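Local coordinates for pertussis toxin-like subunit ArtA (Escherichia coli, PDB 4Z9D), which probably transfers ADP-ribose from NAD to trimeric G proteins of the host as the enzymatic A subunit of a pertussis-like AB5 toxin, at residues Arg30-Gln33 / Gln34-Gly38; Pro165-Ile168 / Pro169-Val173. The protein carries 2 engineered substitutions. All blocks are in the same frame, centred on the assembly; numbering follows the deposited sequence.

Interaction 1: Arg30-Gln33 / Gln34-Gly38; sequences RNLQ and QHLRG. With NAD (nicotinamide-adenine-dinucleotide), chain F.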
loop_
_atom_site.group_PDB
_atom_site.type_symbol
_atom_site.label_atom_id
_atom_site.label_comp_id
_atom_site.label_asym_id
_atom_site.label_seq_id
_atom_site.Cartn_x
_atom_site.Cartn_y
_atom_site.Cartn_z
ATOM N N ARG A 30 -15.452 -0.497 2.345
ATOM C CA ARG A 30 -14.763 -1.795 2.293
ATOM C C ARG A 30 -15.099 -2.650 1.064
ATOM O O ARG A 30 -15.092 -3.878 1.138
ATOM C CB ARG A 30 -15.044 -2.587 3.585
ATOM C CG ARG A 30 -14.233 -2.074 4.768
ATOM C CD ARG A 30 -14.516 -2.801 6.083
ATOM N NE ARG A 30 -13.824 -2.128 7.179
ATOM C CZ ARG A 30 -12.976 -2.717 8.016
ATOM N NH1 ARG A 30 -12.400 -1.993 8.964
ATOM N NH2 ARG A 30 -12.713 -4.014 7.921
ATOM N N ASN A 31 -15.378 -2.009 -0.071
ATOM C CA ASN A 31 -15.480 -2.730 -1.340
ATOM C C ASN A 31 -14.076 -2.979 -1.858
ATOM O O ASN A 31 -13.455 -2.071 -2.426
ATOM C CB ASN A 31 -16.304 -1.938 -2.367
ATOM C CG ASN A 31 -16.556 -2.722 -3.658
ATOM O OD1 ASN A 31 -15.674 -3.417 -4.166
ATOM N ND2 ASN A 31 -17.776 -2.625 -4.179
ATOM N N LEU A 32 -13.575 -4.194 -1.646
ATOM C CA LEU A 32 -12.182 -4.505 -1.968
ATOM C C LEU A 32 -11.897 -4.423 -3.468
ATOM O O LEU A 32 -10.852 -3.932 -3.872
ATOM C CB LEU A 32 -11.803 -5.902 -1.437
ATOM C CG LEU A 32 -10.334 -6.339 -1.554
ATOM C CD1 LEU A 32 -9.422 -5.431 -0.749
ATOM C CD2 LEU A 32 -10.154 -7.781 -1.106
ATOM N N GLN A 33 -12.820 -4.893 -4.302
ATOM C CA GLN A 33 -12.579 -4.848 -5.744
ATOM C C GLN A 33 -12.444 -3.411 -6.245
ATOM O O GLN A 33 -11.621 -3.121 -7.105
ATOM C CB GLN A 33 -13.671 -5.582 -6.509
ATOM C CG GLN A 33 -13.224 -5.914 -7.928
ATOM C CD GLN A 33 -13.975 -7.084 -8.527
ATOM O OE1 GLN A 33 -13.852 -7.379 -9.722
ATOM N NE2 GLN A 33 -14.765 -7.753 -7.703
ATOM N N GLN A 34 -13.290 -2.533 -5.716
ATOM C CA GLN A 34 -13.225 -1.100 -5.972
ATOM C C GLN A 34 -11.854 -0.539 -5.613
ATOM O O GLN A 34 -11.240 0.204 -6.377
ATOM C CB GLN A 34 -14.302 -0.394 -5.145
ATOM C CG GLN A 34 -15.018 0.734 -5.813
ATOM C CD GLN A 34 -16.354 0.983 -5.147
ATOM O OE1 GLN A 34 -16.438 1.726 -4.176
ATOM N NE2 GLN A 34 -17.403 0.340 -5.656
ATOM N N HIS A 35 -11.375 -0.888 -4.428
ATOM C CA HIS A 35 -10.065 -0.422 -4.004
ATOM C C HIS A 35 -8.951 -0.915 -4.937
ATOM O O HIS A 35 -8.098 -0.139 -5.375
ATOM C CB HIS A 35 -9.784 -0.871 -2.577
ATOM C CG HIS A 35 -8.379 -0.612 -2.151
ATOM N ND1 HIS A 35 -7.940 0.629 -1.734
ATOM C CD2 HIS A 35 -7.295 -1.426 -2.119
ATOM C CE1 HIS A 35 -6.649 0.564 -1.452
ATOM N NE2 HIS A 35 -6.238 -0.673 -1.663
ATOM N N LEU A 36 -8.967 -2.211 -5.235
ATOM C CA LEU A 36 -7.905 -2.823 -6.015
ATOM C C LEU A 36 -7.845 -2.252 -7.438
ATOM O O LEU A 36 -6.768 -2.199 -8.047
ATOM C CB LEU A 36 -8.073 -4.342 -6.052
ATOM C CG LEU A 36 -7.920 -5.096 -4.722
ATOM C CD1 LEU A 36 -8.223 -6.567 -4.922
ATOM C CD2 LEU A 36 -6.523 -4.922 -4.158
ATOM N N ARG A 37 -8.991 -1.815 -7.960
ATOM C CA ARG A 37 -9.030 -1.164 -9.275
ATOM C C ARG A 37 -8.515 0.266 -9.231
ATOM O O ARG A 37 -8.096 0.809 -10.253
ATOM C CB ARG A 37 -10.448 -1.133 -9.831
ATOM C CG ARG A 37 -11.098 -2.469 -10.044
ATOM C CD ARG A 37 -12.501 -2.230 -10.577
ATOM N NE ARG A 37 -13.289 -3.449 -10.711
ATOM C CZ ARG A 37 -14.481 -3.616 -10.138
ATOM N NH1 ARG A 37 -15.007 -2.639 -9.405
ATOM N NH2 ARG A 37 -15.155 -4.752 -10.299
ATOM N N GLY A 38 -8.589 0.887 -8.059
ATOM C CA GLY A 38 -8.224 2.284 -7.916
ATOM C C GLY A 38 -9.432 3.197 -7.900
ATOM O O GLY A 38 -9.302 4.415 -7.724
HETATM P PA NAD F . -3.981 6.597 -2.547
HETATM O O1A NAD F . -3.924 5.893 -1.239
HETATM O O2A NAD F . -5.203 7.356 -2.918
HETATM O O5B NAD F . -2.673 7.566 -2.618
HETATM C C5B NAD F . -2.406 8.489 -3.687
HETATM C C4B NAD F . -2.068 9.853 -3.050
HETATM O O4B NAD F . -3.246 10.414 -2.396
HETATM C C3B NAD F . -1.095 9.654 -1.928
HETATM O O3B NAD F . 0.240 9.510 -2.505
HETATM C C2B NAD F . -1.248 10.979 -1.238
HETATM O O2B NAD F . -0.789 11.987 -2.123
HETATM C C1B NAD F . -2.780 11.088 -1.190
HETATM N N9A NAD F . -3.522 10.380 -0.087
HETATM C C8A NAD F . -3.780 9.098 0.166
HETATM N N7A NAD F . -4.528 9.039 1.271
HETATM C C5A NAD F . -4.754 10.285 1.696
HETATM C C6A NAD F . -5.440 10.779 2.743
HETATM N N6A NAD F . -6.029 9.895 3.543
HETATM N N1A NAD F . -5.530 12.098 2.984
HETATM C C2A NAD F . -4.894 12.975 2.108
HETATM N N3A NAD F . -4.183 12.440 1.025
HETATM C C4A NAD F . -4.132 11.110 0.845
HETATM O O3 NAD F . -3.709 5.561 -3.708
HETATM P PN NAD F . -2.503 4.471 -3.673
HETATM O O1N NAD F . -2.289 3.966 -2.289
HETATM O O2N NAD F . -1.369 4.989 -4.469
HETATM O O5D NAD F . -3.231 3.303 -4.472
HETATM C C5D NAD F . -3.784 3.503 -5.780
HETATM C C4D NAD F . -3.798 2.172 -6.538
HETATM O O4D NAD F . -2.424 1.665 -6.429
HETATM C C3D NAD F . -4.715 1.137 -5.857
HETATM O O3D NAD F . -5.197 0.183 -6.810
HETATM C C2D NAD F . -3.701 0.460 -4.956
HETATM O O2D NAD F . -4.168 -0.838 -4.526
HETATM C C1D NAD F . -2.478 0.345 -5.857
HETATM N N1N NAD F . -1.260 0.049 -5.022
HETATM C C2N NAD F . -0.510 1.105 -4.447
HETATM C C3N NAD F . 0.598 0.872 -3.633
HETATM C C7N NAD F . 1.344 1.932 -3.081
HETATM O O7N NAD F . 2.548 1.639 -2.550
HETATM N N7N NAD F . 0.850 3.171 -3.157
HETATM C C4N NAD F . 0.966 -0.447 -3.381
HETATM C C5N NAD F . 0.244 -1.500 -3.942
HETATM C C6N NAD F . -0.868 -1.273 -4.747
#
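N31 and Q34 open the short helix 32-37 with an N-cap: Q34 N donates to N31 OD1 at 3.0 Å. The N-H points almost straight at the oxygen, yet it arrives 49° above the plane of the amide. N31 reaches this site because its CG lies anti to its own backbone N (chi1 -174°), and the Q34 amide stacks on the N31 amide with the planes 27° apart, its OE1 bonded to N29 ND2. The first turn is completed by H35 N to N31 O and L36 N to L32 O, and on the flank of the helix L32 CG packs on L36 CD1 at 4.0 Å. One residue along, Q33 CG lies over one face of the guanidinium of the extended R37 chain, 3.2 Å above the plane and displaced toward its rim, while R37 NE is held by a salt bridge to E109. G38 ends the helix in a Schellman motif, its N bonded to H35 O at 2.9 Å and weakly to Q34 O. This C-terminal end helps form the NAD pocket: ribose O3D makes at most a weak bond to H35 O (3.3 Å), since L36 O lies 3.1 Å away and the proton is not settled. The H35 ring meets the same ribose obliquely. S48 OG hydrogen-bonds ND1 and F50 meets the ring edge-to-face, which together probably hold its rotation, with NE2 3.5 Å from NAD O2D.

Interaction 2: Pro165-Ile168 / Pro169-Val173; sequences PGVI and PQLVV
I168 O accepts a hydrogen bond from a water at 2.8 Å, and L171 N donates to that same water at 3.0 Å. The two residues are the ends of an opened beta turn, I168-P169-Q170-L171, whose backbone resembles type II: P169 is in the extended region and Q170 takes the positive phi (58°) that such a turn places at its third position. I168 O and L171 N are 4.0 Å apart, so the water replaces the direct bond of a closed turn. The L171 side chain starts toward I168. Its CG lies beside its own backbone N (chi1 -76°), which brings CG to 3.2 Å from I168 O. The two methyls of L171 have different neighbours, and CD2 packs against I168 CG2 at 3.9 Å. I168 CG2 also lies 3.8 Å from P169 CD of the proline ring, so this methyl touches both P169 and L171. The surroundings place the turn in the fold: I168 N is hydrogen-bonded to S94 OG of helix 92-100, Y89 of strand 88-90 touches both I168 and P169, and L32 of helix 32-37 packs on I168 and L171. The other methyl of L171 reaches one residue further back, where the side chains of V167 and L171 cross at about a right angle and CD1 of L171 stands 3.9 Å from V167 CG1.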
loop_
_atom_site.group_PDB
_atom_site.type_symbol
_atom_site.label_atom_id
_atom_site.label_comp_id
_atom_site.label_asym_id
_atom_site.label_seq_id
_atom_site.Cartn_x
_atom_site.Cartn_y
_atom_site.Cartn_z
ATOM N N PRO A 165 -3.907 -13.350 9.058
ATOM C CA PRO A 165 -3.900 -14.318 7.958
ATOM C C PRO A 165 -5.280 -14.547 7.341
ATOM O O PRO A 165 -5.393 -15.327 6.390
ATOM C CB PRO A 165 -3.388 -15.599 8.630
ATOM C CG PRO A 165 -3.930 -15.505 10.012
ATOM C CD PRO A 165 -3.868 -14.017 10.370
ATOM N N GLY A 166 -6.306 -13.877 7.859
ATOM C CA GLY A 166 -7.668 -14.226 7.503
ATOM C C GLY A 166 -8.368 -13.320 6.509
ATOM O O GLY A 166 -7.742 -12.560 5.764
ATOM N N VAL A 167 -9.690 -13.429 6.486
ATOM C CA VAL A 167 -10.525 -12.597 5.627
ATOM C C VAL A 167 -10.742 -11.228 6.255
ATOM O O VAL A 167 -10.894 -11.111 7.465
ATOM C CB VAL A 167 -11.886 -13.280 5.361
ATOM C CG1 VAL A 167 -12.817 -12.383 4.497
ATOM C CG2 VAL A 167 -11.657 -14.642 4.703
ATOM N N ILE A 168 -10.718 -10.186 5.435
ATOM C CA ILE A 168 -11.059 -8.846 5.917
ATOM C C ILE A 168 -12.513 -8.784 6.400
ATOM O O ILE A 168 -13.432 -9.133 5.661
ATOM C CB ILE A 168 -10.857 -7.806 4.821
ATOM C CG1 ILE A 168 -9.399 -7.783 4.351
ATOM C CG2 ILE A 168 -11.335 -6.438 5.284
ATOM C CD1 ILE A 168 -9.231 -7.033 3.032
ATOM N N PRO A 169 -12.725 -8.353 7.654
ATOM C CA PRO A 169 -14.086 -8.284 8.191
ATOM C C PRO A 169 -14.895 -7.158 7.563
ATOM O O PRO A 169 -14.319 -6.208 7.025
ATOM C CB PRO A 169 -13.880 -8.043 9.693
ATOM C CG PRO A 169 -12.469 -7.676 9.864
ATOM C CD PRO A 169 -11.695 -8.158 8.688
ATOM N N GLN A 170 -16.212 -7.294 7.616
ATOM C CA GLN A 170 -17.131 -6.252 7.173
ATOM C C GLN A 170 -16.919 -5.854 5.709
ATOM O O GLN A 170 -17.092 -4.685 5.344
ATOM C CB GLN A 170 -17.009 -5.012 8.082
ATOM C CG GLN A 170 -17.393 -5.264 9.553
ATOM C CD GLN A 170 -16.202 -5.385 10.495
ATOM O OE1 GLN A 170 -15.166 -4.743 10.292
ATOM N NE2 GLN A 170 -16.344 -6.210 11.540
ATOM N N LEU A 171 -16.553 -6.818 4.866
ATOM C CA LEU A 171 -16.411 -6.541 3.435
ATOM C C LEU A 171 -17.756 -6.168 2.798
ATOM O O LEU A 171 -18.802 -6.689 3.188
ATOM C CB LEU A 171 -15.808 -7.738 2.693
ATOM C CG LEU A 171 -14.303 -7.998 2.840
ATOM C CD1 LEU A 171 -13.939 -9.351 2.256
ATOM C CD2 LEU A 171 -13.511 -6.904 2.132
ATOM N N VAL A 172 -17.717 -5.294 1.797
ATOM C CA VAL A 172 -18.906 -5.022 0.996
ATOM C C VAL A 172 -19.017 -6.057 -0.124
ATOM O O VAL A 172 -18.082 -6.265 -0.881
ATOM C CB VAL A 172 -18.880 -3.615 0.390
ATOM C CG1 VAL A 172 -20.144 -3.378 -0.425
ATOM C CG2 VAL A 172 -18.769 -2.577 1.485
ATOM N N VAL A 173 -20.164 -6.721 -0.196
ATOM C CA VAL A 173 -20.419 -7.748 -1.193
ATOM C C VAL A 173 -21.694 -7.355 -1.909
ATOM O O VAL A 173 -22.791 -7.628 -1.419
ATOM C CB VAL A 173 -20.593 -9.139 -0.561
ATOM C CG1 VAL A 173 -20.854 -10.188 -1.641
ATOM C CG2 VAL A 173 -19.368 -9.519 0.245
HETATM O O HOH W 1 -16.119 -9.757 5.451
#

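In the fold
Interactions 1 and 2 are far apart in sequence but touch in space, their centres about 12 Å apart, with R30 joining them. Its NH2 lies 2.9 Å from P169 O and its backbone O 3.1 Å from V172 N, both probable hydrogen bonds, while CD packs on Q170 O. The C-terminal loop is thus clasped to the approach of helix 32-37 by a side chain and by backbone. The NAD contacts lie at the other end of that helix, through H35, L36 and G38 of interaction 1. Interaction 2 lies away from the ligand: the I168 side chain is about 11 Å from NAD, and the side chain of V167 is about 6 Å from a bound sodium ion.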